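Local coordinates for protein racemase, putative (Roseobacter denitrificans, PDB 3TCS) that binds magnesium and D-alanine, has a TIM-barrel fold of the mandelate racemase/muconate lactonizing family, and may act as a racemase or hydro-lyase, at residues B[308-320]-B[342-354]. Numbering follows the deposited sequence.
Sequences CANWSLVTLFTMH and YPWQEGLFVKTPY
Tyr-354 OH bonds twice to the chain around helix 314-322: it donates to Ser-312 O just before the helix at 2.5 Å, slightly tilted from that carbonyl plane, and accepts from Leu-316 N within it in a bent hydrogen bond (N-H...O 136°). Both partners lie near the plane of the phenol ring, which should restrain the rotation of the ring. Met-319 SD, 4.0 Å from Tyr-354 CE1, sits at the same ring's edge in a Met-aromatic contact; Thr-315 CB and CG2 also touch CE1, and Pro-353 CG lies over the centre of one face.

Gln-345 grips Trp-311 differently. Its CG stands between backbone N and carbonyl carbon (chi1 66°) and the chain beyond is extended, which carries OE1 to Trp-311 N at 2.8 Å. The hydrogen bond is nearly straight, but its donor lies above the amide plane, while NE2 lies above the indole plane, offset outward, with amide and ring planes only 10° apart. One water bridges Trp-311 O and Gln-345 O.

Asn-310 CB covers one face of Tyr-342 (CH-pi, 4.0 Å to the centroid), and its amide meets Trp-344 CH2 at the indole edge. Asn-310 OD1 takes both Ser-312 N, closing an Asx turn, and Ser-312 OG. Phe-349 CZ packs against Leu-313 CD2 at 3.4 Å.

Ala-309 belongs to the D-alanine pocket, so this contact joins a pocket residue to the loop between strands 332-335 and 360-363. Thr-315 and Met-319 of helix 314-322 rest on Leu-332, Met-319 reaches strand 360-363, and Leu-348 packs on helix 375-380.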
# COMPACT_ATOMS: atom_id res chain seq x y z
N CYS B 308 1.19 -5.91 18.50
CA CYS B 308 -0.09 -6.63 18.55
C CYS B 308 -0.87 -5.81 19.56
O CYS B 308 -0.59 -5.84 20.75
CB CYS B 308 0.07 -8.11 18.96
SG CYS B 308 1.22 -8.57 20.29
N ALA B 309 -1.86 -5.07 19.06
CA ALA B 309 -2.62 -4.15 19.90
C ALA B 309 -4.05 -4.46 20.32
O ALA B 309 -4.75 -3.58 20.82
CB ALA B 309 -2.58 -2.76 19.25
N ASN B 310 -4.51 -5.68 20.11
CA ASN B 310 -5.87 -6.02 20.52
C ASN B 310 -6.00 -7.50 20.77
O ASN B 310 -5.07 -8.27 20.50
CB ASN B 310 -6.89 -5.55 19.48
CG ASN B 310 -6.64 -6.13 18.11
OD1 ASN B 310 -6.71 -7.34 17.91
ND2 ASN B 310 -6.33 -5.26 17.15
N TRP B 311 -7.15 -7.90 21.28
CA TRP B 311 -7.38 -9.30 21.59
C TRP B 311 -8.00 -10.13 20.48
O TRP B 311 -8.75 -11.07 20.73
CB TRP B 311 -8.20 -9.44 22.88
CG TRP B 311 -7.46 -8.95 24.09
CD1 TRP B 311 -6.16 -8.50 24.15
CD2 TRP B 311 -7.98 -8.82 25.42
NE1 TRP B 311 -5.85 -8.10 25.43
CE2 TRP B 311 -6.95 -8.29 26.23
CE3 TRP B 311 -9.22 -9.11 26.00
CZ2 TRP B 311 -7.13 -8.04 27.59
CZ3 TRP B 311 -9.40 -8.85 27.36
CH2 TRP B 311 -8.36 -8.32 28.14
N SER B 312 -7.72 -9.74 19.24
CA SER B 312 -8.15 -10.55 18.11
C SER B 312 -7.01 -11.58 18.19
O SER B 312 -6.28 -11.61 19.18
CB SER B 312 -8.10 -9.77 16.78
OG SER B 312 -6.78 -9.47 16.38
N LEU B 313 -6.85 -12.42 17.17
CA LEU B 313 -5.78 -13.42 17.23
C LEU B 313 -4.37 -12.86 17.03
O LEU B 313 -3.40 -13.59 17.21
CB LEU B 313 -6.04 -14.51 16.19
CG LEU B 313 -7.19 -15.47 16.52
CD1 LEU B 313 -7.35 -16.49 15.41
CD2 LEU B 313 -6.89 -16.16 17.83
N VAL B 314 -4.25 -11.59 16.67
CA VAL B 314 -2.92 -11.03 16.45
C VAL B 314 -1.98 -11.23 17.64
O VAL B 314 -0.79 -11.52 17.46
CB VAL B 314 -3.00 -9.53 16.06
CG1 VAL B 314 -3.54 -8.70 17.23
CG2 VAL B 314 -1.64 -9.04 15.59
N THR B 315 -2.50 -11.10 18.85
CA THR B 315 -1.67 -11.26 20.04
C THR B 315 -1.21 -12.71 20.21
O THR B 315 -0.05 -12.95 20.56
CB THR B 315 -2.42 -10.78 21.30
OG1 THR B 315 -2.73 -9.38 21.16
CG2 THR B 315 -1.55 -10.95 22.54
N LEU B 316 -2.10 -13.66 19.94
CA LEU B 316 -1.76 -15.08 20.05
C LEU B 316 -0.72 -15.47 19.01
O LEU B 316 0.22 -16.22 19.31
CB LEU B 316 -3.01 -15.95 19.87
CG LEU B 316 -2.83 -17.47 19.99
CD1 LEU B 316 -2.19 -17.83 21.33
CD2 LEU B 316 -4.19 -18.16 19.84
N PHE B 317 -0.88 -14.98 17.79
CA PHE B 317 0.09 -15.30 16.74
C PHE B 317 1.47 -14.83 17.17
O PHE B 317 2.47 -15.50 16.94
CB PHE B 317 -0.26 -14.59 15.43
CG PHE B 317 -1.60 -14.98 14.85
CD1 PHE B 317 -2.17 -16.22 15.14
CD2 PHE B 317 -2.26 -14.12 13.98
CE1 PHE B 317 -3.39 -16.60 14.55
CE2 PHE B 317 -3.48 -14.50 13.38
CZ PHE B 317 -4.04 -15.74 13.67
N THR B 318 1.51 -13.66 17.80
CA THR B 318 2.76 -13.07 18.27
C THR B 318 3.36 -13.91 19.39
O THR B 318 4.57 -14.10 19.47
CB THR B 318 2.54 -11.62 18.75
OG1 THR B 318 1.95 -10.85 17.69
CG2 THR B 318 3.86 -10.97 19.14
N MET B 319 2.49 -14.41 20.27
CA MET B 319 2.94 -15.26 21.38
C MET B 319 3.67 -16.49 20.82
O MET B 319 4.73 -16.86 21.32
CB MET B 319 1.74 -15.70 22.22
CG MET B 319 1.20 -14.61 23.13
SD MET B 319 -0.49 -14.93 23.71
CE MET B 319 -0.29 -16.59 24.43
N HIS B 320 3.10 -17.12 19.80
CA HIS B 320 3.74 -18.29 19.21
C HIS B 320 5.07 -17.92 18.56
O HIS B 320 6.06 -18.64 18.69
CB HIS B 320 2.84 -18.95 18.15
CG HIS B 320 1.80 -19.86 18.71
ND1 HIS B 320 0.66 -19.40 19.34
CD2 HIS B 320 1.72 -21.21 18.73
CE1 HIS B 320 -0.08 -20.43 19.72
NE2 HIS B 320 0.54 -21.54 19.36
N TYR B 342 -12.45 -1.47 22.66
CA TYR B 342 -12.54 -2.53 21.66
C TYR B 342 -13.80 -3.36 21.90
O TYR B 342 -13.72 -4.50 22.35
CB TYR B 342 -11.33 -3.47 21.75
CG TYR B 342 -9.99 -2.86 21.39
CD1 TYR B 342 -9.81 -2.14 20.21
CD2 TYR B 342 -8.87 -3.08 22.20
CE1 TYR B 342 -8.55 -1.65 19.84
CE2 TYR B 342 -7.61 -2.61 21.84
CZ TYR B 342 -7.46 -1.90 20.66
OH TYR B 342 -6.20 -1.48 20.27
N PRO B 343 -14.98 -2.80 21.60
CA PRO B 343 -16.23 -3.54 21.82
C PRO B 343 -16.34 -4.84 21.00
O PRO B 343 -16.92 -5.83 21.46
CB PRO B 343 -17.30 -2.52 21.44
CG PRO B 343 -16.63 -1.73 20.36
CD PRO B 343 -15.25 -1.50 20.95
N TRP B 344 -15.76 -4.82 19.81
CA TRP B 344 -15.80 -5.96 18.91
C TRP B 344 -14.94 -7.17 19.28
O TRP B 344 -15.09 -8.23 18.67
CB TRP B 344 -15.41 -5.50 17.51
CG TRP B 344 -14.09 -4.78 17.49
CD1 TRP B 344 -13.89 -3.43 17.51
CD2 TRP B 344 -12.79 -5.38 17.51
NE1 TRP B 344 -12.55 -3.15 17.53
CE2 TRP B 344 -11.85 -4.33 17.54
CE3 TRP B 344 -12.33 -6.71 17.50
CZ2 TRP B 344 -10.47 -4.56 17.56
CZ3 TRP B 344 -10.96 -6.94 17.53
CH2 TRP B 344 -10.05 -5.87 17.56
N GLN B 345 -14.03 -7.04 20.24
CA GLN B 345 -13.20 -8.20 20.58
C GLN B 345 -13.81 -9.12 21.61
O GLN B 345 -13.25 -10.16 21.96
CB GLN B 345 -11.80 -7.76 21.03
CG GLN B 345 -11.74 -6.98 22.32
CD GLN B 345 -10.31 -6.60 22.67
OE1 GLN B 345 -9.47 -6.42 21.78
NE2 GLN B 345 -10.02 -6.45 23.96
N GLU B 346 -14.99 -8.74 22.10
CA GLU B 346 -15.71 -9.53 23.08
C GLU B 346 -16.36 -10.74 22.42
O GLU B 346 -16.97 -10.62 21.35
CB GLU B 346 -16.81 -8.68 23.73
CG GLU B 346 -16.32 -7.79 24.85
CD GLU B 346 -16.08 -8.57 26.13
OE1 GLU B 346 -17.08 -9.00 26.75
OE2 GLU B 346 -14.91 -8.77 26.50
N GLY B 347 -16.22 -11.91 23.04
CA GLY B 347 -16.83 -13.11 22.52
C GLY B 347 -16.38 -13.64 21.17
O GLY B 347 -17.17 -14.21 20.43
N LEU B 348 -15.10 -13.45 20.85
CA LEU B 348 -14.59 -13.95 19.58
C LEU B 348 -14.25 -15.44 19.68
O LEU B 348 -14.39 -16.17 18.70
CB LEU B 348 -13.32 -13.20 19.17
CG LEU B 348 -13.43 -11.72 18.78
CD1 LEU B 348 -12.04 -11.17 18.44
CD2 LEU B 348 -14.36 -11.58 17.59
N PHE B 349 -13.83 -15.88 20.86
CA PHE B 349 -13.42 -17.26 21.05
C PHE B 349 -14.23 -18.04 22.07
O PHE B 349 -14.87 -17.46 22.95
CB PHE B 349 -11.94 -17.29 21.45
CG PHE B 349 -11.09 -16.33 20.66
CD1 PHE B 349 -10.96 -16.47 19.29
CD2 PHE B 349 -10.45 -15.28 21.30
CE1 PHE B 349 -10.19 -15.57 18.55
CE2 PHE B 349 -9.68 -14.37 20.57
CZ PHE B 349 -9.56 -14.52 19.19
N VAL B 350 -14.19 -19.37 21.95
CA VAL B 350 -14.90 -20.24 22.89
C VAL B 350 -14.30 -20.04 24.27
O VAL B 350 -15.01 -19.93 25.27
CB VAL B 350 -14.76 -21.72 22.47
CG1 VAL B 350 -15.37 -22.63 23.53
CG2 VAL B 350 -15.45 -21.94 21.13
N LYS B 351 -12.97 -19.97 24.31
CA LYS B 351 -12.25 -19.76 25.56
C LYS B 351 -11.08 -18.84 25.23
O LYS B 351 -10.31 -19.11 24.32
CB LYS B 351 -11.74 -21.09 26.11
CG LYS B 351 -11.01 -20.95 27.44
CD LYS B 351 -11.88 -20.26 28.49
CE LYS B 351 -11.12 -20.03 29.79
NZ LYS B 351 -11.94 -19.29 30.78
N THR B 352 -10.97 -17.74 25.98
CA THR B 352 -9.90 -16.79 25.73
C THR B 352 -8.52 -17.40 25.94
O THR B 352 -8.31 -18.16 26.89
CB THR B 352 -10.02 -15.54 26.64
OG1 THR B 352 -9.01 -14.59 26.29
CG2 THR B 352 -9.85 -15.92 28.11
N PRO B 353 -7.57 -17.10 25.05
CA PRO B 353 -6.22 -17.64 25.18
C PRO B 353 -5.34 -16.60 25.87
O PRO B 353 -4.12 -16.78 25.99
CB PRO B 353 -5.81 -17.84 23.73
CG PRO B 353 -6.40 -16.61 23.07
CD PRO B 353 -7.79 -16.54 23.70
N TYR B 354 -5.97 -15.53 26.35
CA TYR B 354 -5.23 -14.43 26.95
C TYR B 354 -5.25 -14.24 28.46
O TYR B 354 -5.09 -13.13 28.95
CB TYR B 354 -5.68 -13.13 26.27
CG TYR B 354 -5.49 -13.15 24.77
CD1 TYR B 354 -4.27 -13.51 24.21
CD2 TYR B 354 -6.54 -12.82 23.91
CE1 TYR B 354 -4.08 -13.53 22.83
CE2 TYR B 354 -6.36 -12.84 22.52
CZ TYR B 354 -5.13 -13.20 21.99
OH TYR B 354 -4.94 -13.20 20.63
O HOH W 1 -5.76 -2.34 17.65
O HOH W 2 -11.02 -11.66 22.50